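Local coordinates for protein putative 4-hydroxybenzoyl-CoA thioesterase (Geobacillus stearothermophilus, PDB 2OIW) that probably hydrolyses acyl-CoA thioesters, as a predicted hotdog-fold thioesterase related to 4-hydroxybenzoyl-CoA thioesterases, at residues A[36-41]-A[76-81]. Numbering follows the deposited sequence.
Sequences HEIFKL and TGIERI
In the hotdog fold a curved antiparallel sheet wraps around a helix; here the short helix 36-42, which follows helix 27-34, packs on that sheet, and its Ile38 meets Thr76 and Ile78 of strand 72-81. The backbones stay well apart, with 9.1 Å between Ile38 CA and Thr76 CA, and the gap is bridged by side chains, with Ile38 CD1 at the meeting point. Ile38 points its side chain at the strand. CG1 lies anti to the carbonyl carbon and the chain runs on nearly extended (chi2 166°), which makes CD1 the atom that reaches the strand. There it meets methyls from two alternate strand residues, whose side chains come from the same face: Thr76 CG2 lies 4.0 Å from Ile38 CD1, and Ile78 CD1 also touches it. The CB of Ile78 leaves the strand beside the direction of the helix, and the bent outer torsion (chi2 -64°) brings CD1 to Ile38. Thr76 turns its two branches to different tasks: the methyl joins the apolar cluster, whereas OG1 makes a weak hydrogen bond to Gly34 O, just ahead of the helix. All three side chains are buried, and the contact is purely apolar. Phe5 of strand 5-9 and Ile88 of strand 85-94 also pack on Ile38, so the methyl contacts belong to a wider core between helix and sheet. At Glu79 the strand turns a corner at a classic beta bulge, where Glu79 and Arg80 both face Thr87. Of the two strand methyls, Ile78 CD1 is the nearer, 3.7 Å from Ile38 CD1.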
# COMPACT_ATOMS: atom_id res chain seq x y z
N HIS A 36 0.62 9.07 15.08
CA HIS A 36 2.01 8.86 15.52
C HIS A 36 2.32 9.33 16.96
O HIS A 36 2.84 8.55 17.77
CB HIS A 36 2.95 9.57 14.55
CG HIS A 36 4.40 9.23 14.74
ND1 HIS A 36 4.94 8.04 14.29
CD2 HIS A 36 5.41 9.91 15.33
CE1 HIS A 36 6.23 8.01 14.59
NE2 HIS A 36 6.53 9.13 15.24
N GLU A 37 2.04 10.60 17.25
CA GLU A 37 2.27 11.15 18.60
C GLU A 37 1.46 10.44 19.70
O GLU A 37 1.89 10.33 20.83
CB GLU A 37 1.99 12.64 18.62
CG GLU A 37 2.93 13.47 17.75
CD GLU A 37 4.41 13.22 18.03
OE1 GLU A 37 4.80 12.99 19.20
OE2 GLU A 37 5.21 13.29 17.06
N ILE A 38 0.28 9.96 19.34
CA ILE A 38 -0.53 9.19 20.26
C ILE A 38 0.14 7.85 20.52
O ILE A 38 0.30 7.49 21.68
CB ILE A 38 -1.99 9.01 19.76
CG1 ILE A 38 -2.71 10.37 19.82
CG2 ILE A 38 -2.74 7.98 20.63
CD1 ILE A 38 -4.06 10.44 19.04
N PHE A 39 0.51 7.12 19.48
CA PHE A 39 1.25 5.86 19.64
C PHE A 39 2.49 6.08 20.52
O PHE A 39 2.82 5.25 21.38
CB PHE A 39 1.67 5.28 18.27
CG PHE A 39 0.50 4.90 17.38
CD1 PHE A 39 -0.77 4.67 17.91
CD2 PHE A 39 0.68 4.76 16.02
CE1 PHE A 39 -1.83 4.32 17.09
CE2 PHE A 39 -0.38 4.41 15.19
CZ PHE A 39 -1.63 4.21 15.72
N LYS A 40 3.15 7.22 20.34
CA LYS A 40 4.39 7.49 21.04
C LYS A 40 4.16 7.66 22.56
O LYS A 40 5.05 7.36 23.35
CB LYS A 40 5.11 8.71 20.44
CG LYS A 40 6.60 8.72 20.69
CD LYS A 40 7.25 10.01 20.20
CE LYS A 40 8.76 10.01 20.44
NZ LYS A 40 9.13 9.66 21.88
N LEU A 41 2.96 8.09 22.95
CA LEU A 41 2.64 8.23 24.39
C LEU A 41 2.52 6.88 25.12
O LEU A 41 2.92 6.75 26.30
CB LEU A 41 1.38 9.06 24.59
CG LEU A 41 1.50 10.53 24.18
CD1 LEU A 41 0.13 11.17 24.15
CD2 LEU A 41 2.44 11.32 25.11
N THR A 76 -5.39 15.57 14.20
CA THR A 76 -5.73 14.39 14.97
C THR A 76 -5.90 14.81 16.42
O THR A 76 -4.99 15.40 17.00
CB THR A 76 -4.65 13.30 14.83
OG1 THR A 76 -4.41 13.05 13.43
CG2 THR A 76 -5.12 12.01 15.52
N GLY A 77 -7.07 14.54 16.97
CA GLY A 77 -7.37 14.94 18.34
C GLY A 77 -8.06 13.80 19.06
O GLY A 77 -8.41 12.78 18.44
N ILE A 78 -8.26 13.99 20.36
CA ILE A 78 -8.93 13.01 21.20
C ILE A 78 -10.38 13.45 21.43
O ILE A 78 -10.62 14.50 22.02
CB ILE A 78 -8.19 12.86 22.55
CG1 ILE A 78 -6.71 12.44 22.34
CG2 ILE A 78 -8.95 11.90 23.51
CD1 ILE A 78 -6.57 11.07 21.68
N GLU A 79 -11.35 12.66 20.96
CA GLU A 79 -12.75 12.99 21.23
C GLU A 79 -13.26 12.42 22.57
O GLU A 79 -14.12 13.02 23.22
CB GLU A 79 -13.67 12.53 20.10
CG GLU A 79 -15.09 13.04 20.26
CD GLU A 79 -16.07 12.49 19.24
OE1 GLU A 79 -16.00 11.29 18.89
OE2 GLU A 79 -16.96 13.28 18.80
N ARG A 80 -12.77 11.25 22.96
CA ARG A 80 -13.11 10.68 24.25
C ARG A 80 -11.93 9.89 24.78
O ARG A 80 -11.31 9.12 24.06
CB ARG A 80 -14.35 9.79 24.12
CG ARG A 80 -14.96 9.35 25.45
CD ARG A 80 -15.92 8.21 25.16
NE ARG A 80 -16.97 8.16 26.16
CZ ARG A 80 -16.90 7.45 27.28
NH1 ARG A 80 -15.81 6.73 27.53
NH2 ARG A 80 -17.90 7.46 28.14
N ILE A 81 -11.61 10.09 26.05
CA ILE A 81 -10.67 9.21 26.76
C ILE A 81 -11.50 8.25 27.59
O ILE A 81 -12.16 8.67 28.53
CB ILE A 81 -9.69 10.00 27.68
CG1 ILE A 81 -9.02 11.14 26.89
CG2 ILE A 81 -8.64 9.04 28.28
CD1 ILE A 81 -8.24 12.19 27.73